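Local coordinates for type I modular polyketide synthase (Streptomyces albus subsp. albus, PDB 6IYR), which probably transfers a malonyl-type extender unit from coenzyme A to the acyl carrier protein, as an acyltransferase domain of the salinomycin polyketide synthase, at residues 257-262 against 313-318; 278-283 against 291-296; 323-328 against 372-377. All coordinates share one frame; numbering follows the deposited sequence.

The three contacts lie together in the acyltransferase domain. Interactions 1 and 2 join neighbouring strands of one sheet, and their centres are 9 Å apart. V259 O and V292 N, 2.8 Å apart, help to stitch them together. Interaction 3 lies beside this sheet, with its centre 9 Å from that of interaction 2 and 16 Å from that of interaction 1. A282 O is 2.8 Å from V377 N, which adds a short strand next to 279-286. Interaction 3 carries H323, which bonds to S220 of a probable nucleophile elbow and to a phosphate. The nearest atoms of the M258 side chain and that phosphate are about 5 Å apart.

Interaction 1: 257-262 against 313-318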
# COMPACT_ATOMS: atom_id res chain seq x y z
N GLY A 257 15.75 10.33 14.37
CA GLY A 257 15.69 9.17 13.51
C GLY A 257 14.71 8.18 14.07
O GLY A 257 14.00 8.48 15.07
N MET A 258 14.74 6.98 13.52
CA MET A 258 13.90 5.91 13.97
C MET A 258 14.61 4.61 13.83
O MET A 258 15.45 4.46 12.94
CB MET A 258 12.65 5.86 13.13
CG MET A 258 11.92 7.18 13.10
SD MET A 258 10.31 6.92 12.31
CE MET A 258 9.42 6.15 13.64
N VAL A 259 14.33 3.69 14.74
CA VAL A 259 14.85 2.37 14.62
C VAL A 259 13.73 1.34 14.81
O VAL A 259 12.83 1.49 15.66
CB VAL A 259 16.05 2.08 15.57
CG1 VAL A 259 16.99 3.27 15.71
CG2 VAL A 259 15.62 1.58 16.91
N SER A 260 13.79 0.30 13.99
CA SER A 260 12.88 -0.83 14.12
C SER A 260 13.42 -1.77 15.16
O SER A 260 14.64 -2.01 15.23
CB SER A 260 12.74 -1.58 12.80
OG SER A 260 14.02 -1.99 12.37
N VAL A 261 12.53 -2.29 15.99
CA VAL A 261 12.88 -3.22 17.04
C VAL A 261 11.94 -4.39 16.98
O VAL A 261 10.71 -4.22 17.00
CB VAL A 261 12.73 -2.57 18.42
CG1 VAL A 261 13.29 -3.51 19.47
CG2 VAL A 261 13.46 -1.24 18.47
N ALA A 262 12.53 -5.57 16.82
CA ALA A 262 11.75 -6.78 16.67
C ALA A 262 11.40 -7.28 18.04
O ALA A 262 11.93 -8.27 18.47
CB ALA A 262 12.53 -7.86 15.91
N ALA A 313 17.61 -4.93 16.11
CA ALA A 313 17.22 -3.54 15.99
C ALA A 313 17.98 -2.96 14.81
O ALA A 313 19.18 -3.17 14.70
CB ALA A 313 17.58 -2.80 17.26
N ARG A 314 17.30 -2.16 13.98
CA ARG A 314 17.93 -1.58 12.77
C ARG A 314 17.48 -0.17 12.54
O ARG A 314 16.32 0.20 12.81
CB ARG A 314 17.62 -2.41 11.51
CG ARG A 314 18.12 -3.85 11.58
CD ARG A 314 19.65 -3.95 11.39
NE ARG A 314 20.29 -4.79 12.40
CZ ARG A 314 20.70 -6.04 12.21
NH1 ARG A 314 21.23 -6.73 13.21
NH2 ARG A 314 20.62 -6.61 11.02
N ARG A 315 18.45 0.63 12.14
CA ARG A 315 18.30 2.05 11.91
C ARG A 315 17.49 2.25 10.64
O ARG A 315 17.77 1.63 9.67
CB ARG A 315 19.72 2.60 11.75
CG ARG A 315 19.81 4.10 11.69
CD ARG A 315 19.25 4.70 12.96
NE ARG A 315 20.29 5.31 13.80
CZ ARG A 315 20.35 6.60 14.07
NH1 ARG A 315 21.25 7.08 14.92
NH2 ARG A 315 19.45 7.41 13.53
N ILE A 316 16.38 2.97 10.68
CA ILE A 316 15.60 3.21 9.46
C ILE A 316 16.18 4.45 8.79
O ILE A 316 16.64 5.36 9.48
CB ILE A 316 14.13 3.50 9.79
CG1 ILE A 316 13.44 2.23 10.29
CG2 ILE A 316 13.39 4.08 8.58
CD1 ILE A 316 12.15 2.51 11.02
N ASN A 317 16.16 4.51 7.45
CA ASN A 317 16.69 5.70 6.74
C ASN A 317 15.71 6.87 6.70
O ASN A 317 14.98 7.06 5.73
CB ASN A 317 17.13 5.36 5.31
CG ASN A 317 18.07 6.41 4.75
OD1 ASN A 317 17.72 7.58 4.67
ND2 ASN A 317 19.31 6.02 4.53
N VAL A 318 15.63 7.59 7.82
CA VAL A 318 14.89 8.85 7.90
C VAL A 318 15.71 9.68 8.85
O VAL A 318 16.44 9.13 9.68
CB VAL A 318 13.49 8.70 8.53
CG1 VAL A 318 12.53 8.02 7.58
CG2 VAL A 318 13.57 7.94 9.85
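S260 holds OG between its backbone N and carbonyl carbon (chi1 56°), and this turns the hydroxyl onto R314 O at 3.2 Å from OG. R315 has CG anti to its own N (chi1 -172°) and bends at chi2, which carries CD over to V259 CG1, 3.8 Å away. The two side chains cross at a slant. S260 and R314 form an antiparallel hydrogen-bonded pair: S260 N meets R314 O at 2.8 Å, and R314 N meets S260 O at 2.9 Å. I316 N donates to M258 O at 2.9 Å. V259 with R315 and V261 with A313 are the non-hydrogen-bonded pairs, and on their face V259, V261 and A313 pack on helix 296-308. The other face carries M258, S260 and I316. There M258 CG touches V318 CG2 at 3.7 Å, and M258 CB meets I316 CD1 at 4.0 Å. This joins the first and last strands of a ferredoxin-like subdomain, whose strand order is 4-1-3-2. R314 O takes two donors from one residue. S260 N comes almost straight on to the carbonyl, while OG comes from one side, 30° out of its plane. The hydroxyl shares an acceptor with the ladder, by the longer bond.

Interaction 2: 278-283 against 291-296; sequences RLALAS and VVSGDP
Strands 279-286 and 289-294 form a beta hairpin whose ladder is interrupted by a classic beta bulge. A282 and S283 both face V291. V291 O accepts A282 N at 2.8 Å and S283 N at 3.1 Å, so two successive amides grip one carbonyl. V291 N donates back to S283 O at 2.9 Å. Beyond the bulge the pairing is regular. A280 and S293 form a hydrogen-bonded pair, with A280 N to S293 O at 2.8 Å and S293 N to A280 O. The ladder ends where D295 N meets R278 O at 3.1 Å, just before helix 296-308. On one face L279 CD2 slants against V292 CG1 at 4.0 Å, and helices 265-273 and 296-308 pack over both residues. On the other face S283 OG is turned between its own N and carbonyl carbon (chi1 79°). S283 OG lies 3.2 Å from V291 CB. S293 OG passes by the methyls of A280 and A282 and bonds to S322 O. G294 faces L279 in a non-hydrogen-bonded pair with CA atoms 4.4 Å apart. R278 sends NH2 to E301 in a salt bridge. The hairpin forms the two middle strands in sequence of the beta-alpha-beta-beta-alpha-beta pattern, typical of the ferredoxin-like fold.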
# COMPACT_ATOMS: atom_id res chain seq x y z
N ARG A 278 13.78 11.28 25.36
CA ARG A 278 14.78 11.13 24.33
C ARG A 278 14.39 10.06 23.30
O ARG A 278 15.00 9.97 22.25
CB ARG A 278 16.15 10.82 24.92
CG ARG A 278 16.67 11.86 25.89
CD ARG A 278 18.06 11.50 26.38
NE ARG A 278 19.01 11.58 25.29
CZ ARG A 278 19.99 10.73 25.09
NH1 ARG A 278 20.79 10.91 24.05
NH2 ARG A 278 20.18 9.71 25.90
N LEU A 279 13.39 9.24 23.63
CA LEU A 279 12.89 8.15 22.80
C LEU A 279 11.37 8.13 22.90
O LEU A 279 10.81 8.72 23.82
CB LEU A 279 13.40 6.78 23.24
CG LEU A 279 14.89 6.51 23.07
CD1 LEU A 279 15.22 5.12 23.56
CD2 LEU A 279 15.35 6.70 21.63
N ALA A 280 10.71 7.57 21.90
CA ALA A 280 9.27 7.44 21.95
C ALA A 280 8.89 6.19 21.17
O ALA A 280 9.58 5.78 20.22
CB ALA A 280 8.60 8.67 21.37
N LEU A 281 7.79 5.57 21.57
CA LEU A 281 7.21 4.48 20.79
C LEU A 281 6.46 5.05 19.58
O LEU A 281 5.40 5.68 19.72
CB LEU A 281 6.29 3.62 21.65
CG LEU A 281 5.73 2.42 20.86
CD1 LEU A 281 6.82 1.54 20.27
CD2 LEU A 281 4.85 1.62 21.79
N ALA A 282 7.07 4.98 18.41
CA ALA A 282 6.50 5.67 17.26
C ALA A 282 5.45 4.81 16.55
O ALA A 282 4.41 5.33 16.13
CB ALA A 282 7.58 6.08 16.30
N SER A 283 5.67 3.50 16.46
CA SER A 283 4.67 2.70 15.76
C SER A 283 4.72 1.28 16.24
O SER A 283 5.78 0.77 16.60
CB SER A 283 4.86 2.82 14.23
OG SER A 283 5.91 2.03 13.76
N VAL A 291 8.56 0.36 16.05
CA VAL A 291 9.49 1.40 15.63
C VAL A 291 9.60 2.42 16.76
O VAL A 291 8.58 2.84 17.34
CB VAL A 291 9.06 2.05 14.28
CG1 VAL A 291 10.02 3.17 13.91
CG2 VAL A 291 9.04 1.02 13.15
N VAL A 292 10.83 2.75 17.11
CA VAL A 292 11.12 3.75 18.11
C VAL A 292 11.78 4.97 17.51
O VAL A 292 12.67 4.85 16.67
CB VAL A 292 12.05 3.15 19.18
CG1 VAL A 292 12.56 4.19 20.16
CG2 VAL A 292 11.33 2.04 19.89
N SER A 293 11.31 6.15 17.89
CA SER A 293 11.87 7.37 17.34
C SER A 293 12.56 8.16 18.43
O SER A 293 12.19 8.02 19.58
CB SER A 293 10.78 8.24 16.70
OG SER A 293 9.91 8.81 17.66
N GLY A 294 13.48 9.06 18.06
CA GLY A 294 14.07 9.97 19.02
C GLY A 294 15.43 10.49 18.57
O GLY A 294 15.74 10.54 17.38
N ASP A 295 16.21 10.93 19.54
CA ASP A 295 17.44 11.61 19.29
C ASP A 295 18.53 10.63 18.88
O ASP A 295 18.53 9.45 19.25
CB ASP A 295 17.86 12.43 20.50
CG ASP A 295 16.91 13.62 20.76
OD1 ASP A 295 17.07 14.68 20.10
OD2 ASP A 295 15.98 13.47 21.58
N PRO A 296 19.37 11.08 17.95
CA PRO A 296 20.31 10.15 17.33
C PRO A 296 21.13 9.35 18.36
O PRO A 296 21.33 8.16 18.19
CB PRO A 296 21.21 11.07 16.50
CG PRO A 296 20.42 12.34 16.31
CD PRO A 296 19.57 12.48 17.53

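Interaction 3: 323-328 against 372-377. With PO4 (phosphate ion), chain B.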
# COMPACT_ATOMS: atom_id res chain seq x y z
N HIS A 323 6.21 11.21 15.87
CA HIS A 323 5.48 10.33 16.75
C HIS A 323 6.12 10.32 18.13
O HIS A 323 6.04 9.33 18.85
CB HIS A 323 5.36 8.92 16.13
CG HIS A 323 4.73 8.94 14.78
ND1 HIS A 323 3.40 9.25 14.59
CD2 HIS A 323 5.27 8.88 13.55
CE1 HIS A 323 3.17 9.45 13.31
NE2 HIS A 323 4.28 9.19 12.65
N GLY A 324 6.77 11.42 18.45
CA GLY A 324 7.35 11.64 19.76
C GLY A 324 7.42 13.11 20.10
O GLY A 324 6.90 13.96 19.36
N PRO A 325 8.06 13.44 21.24
CA PRO A 325 8.09 14.79 21.79
C PRO A 325 8.69 15.83 20.89
O PRO A 325 8.31 16.99 20.99
CB PRO A 325 8.95 14.64 23.07
CG PRO A 325 8.79 13.21 23.46
CD PRO A 325 8.64 12.45 22.16
N GLN A 326 9.54 15.46 19.93
CA GLN A 326 10.13 16.53 19.13
C GLN A 326 9.05 17.30 18.37
O GLN A 326 9.25 18.45 17.97
CB GLN A 326 11.18 16.00 18.15
CG GLN A 326 12.48 15.62 18.82
CD GLN A 326 13.60 15.33 17.84
OE1 GLN A 326 13.69 15.94 16.76
NE2 GLN A 326 14.50 14.43 18.23
N VAL A 327 7.96 16.61 18.05
CA VAL A 327 6.89 17.18 17.23
C VAL A 327 6.21 18.39 17.92
O VAL A 327 5.57 19.23 17.28
CB VAL A 327 5.85 16.04 16.94
CG1 VAL A 327 4.61 16.57 16.29
CG2 VAL A 327 6.49 14.99 16.02
N GLU A 328 6.37 18.49 19.24
CA GLU A 328 5.74 19.62 19.99
C GLU A 328 6.23 20.93 19.46
O GLU A 328 5.50 21.90 19.39
CB GLU A 328 6.02 19.52 21.50
CG GLU A 328 5.15 18.45 22.14
CD GLU A 328 5.67 17.88 23.47
OE1 GLU A 328 6.74 18.30 23.97
OE2 GLU A 328 5.00 16.96 24.01
N ASN A 372 -2.02 12.80 14.86
CA ASN A 372 -1.48 11.75 14.00
C ASN A 372 0.05 11.81 14.02
O ASN A 372 0.70 10.80 14.26
CB ASN A 372 -1.97 11.96 12.58
CG ASN A 372 -1.32 11.02 11.59
OD1 ASN A 372 -0.21 11.29 11.09
ND2 ASN A 372 -2.04 9.96 11.22
N LEU A 373 0.59 13.01 13.83
CA LEU A 373 2.05 13.22 13.82
C LEU A 373 2.70 13.01 15.18
O LEU A 373 3.80 12.47 15.28
CB LEU A 373 2.36 14.63 13.30
CG LEU A 373 3.82 14.97 13.01
CD1 LEU A 373 4.41 14.04 11.95
CD2 LEU A 373 3.84 16.41 12.53
N ARG A 374 1.98 13.37 16.23
CA ARG A 374 2.52 13.37 17.58
C ARG A 374 2.48 12.02 18.25
O ARG A 374 3.35 11.68 19.05
CB ARG A 374 1.78 14.40 18.44
CG ARG A 374 2.17 14.36 19.91
CD ARG A 374 3.60 14.82 20.13
NE ARG A 374 3.99 14.79 21.55
CZ ARG A 374 4.44 13.71 22.18
NH1 ARG A 374 4.44 12.52 21.59
NH2 ARG A 374 4.90 13.81 23.42
N ASN A 375 1.51 11.20 17.91
CA ASN A 375 1.27 10.00 18.69
C ASN A 375 1.65 8.70 18.00
O ASN A 375 1.75 8.65 16.80
CB ASN A 375 -0.19 9.98 19.09
CG ASN A 375 -0.47 11.00 20.18
OD1 ASN A 375 -0.10 10.79 21.33
ND2 ASN A 375 -0.80 12.17 19.77
N THR A 376 1.67 7.63 18.79
CA THR A 376 2.02 6.30 18.32
C THR A 376 1.05 5.82 17.23
O THR A 376 -0.13 6.06 17.28
CB THR A 376 1.98 5.30 19.51
OG1 THR A 376 2.86 5.73 20.53
CG2 THR A 376 2.38 3.92 19.10
N VAL A 377 1.59 5.17 16.21
CA VAL A 377 0.77 4.63 15.16
C VAL A 377 0.40 3.23 15.61
O VAL A 377 1.23 2.36 15.67
CB VAL A 377 1.56 4.55 13.85
CG1 VAL A 377 0.74 3.86 12.77
CG2 VAL A 377 2.02 5.91 13.40
P PO4 B . 5.84 10.04 8.88
O1 PO4 B . 6.78 9.21 8.03
O2 PO4 B . 6.12 11.54 9.09
O3 PO4 B . 4.52 9.90 8.14
O4 PO4 B . 5.91 9.42 10.25
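H323 ND1 donates to N375 O at 2.8 Å, with the acceptor somewhat out of the ring plane. This bond helps to orient the histidine of a probable serine-histidine pair, as in other acyltransferases of this family. H323 NE2 bonds to S220 OG, in what looks like the GxSxG nucleophile elbow. The same NE2 donates to O4 of a phosphate ion at 2.9 Å, and O4 lies in the ring plane. The phosphate probably came from the crystallisation liquor, yet Y320, Q221, S322 and R245 also bind it, so it may mark the substrate pocket. The imidazole is held between two layers. L373 O sits over one face. V377 CG2 lies over the other as a CH-pi contact, 3.9 Å from the ring centroid. H323 N also makes a weak bond to L373 O. N372, in the last turn of helix 366-374, turns its amide to E223, R245 and S220 O. Farther along, V327 CG1 packs on L373 CG at 3.7 Å. R374 sets CG anti to its N (chi1 173°) and bends at chi2 (68°), which lays its guanidinium flat over the peptide between G324 and P325. G324 C is 3.4 Å from R374 NH1. At the guanidinium edge, R374 NH2 forms a salt bridge with E328 OE2 at 3.2 Å, meeting this oxygen from above the carboxylate plane.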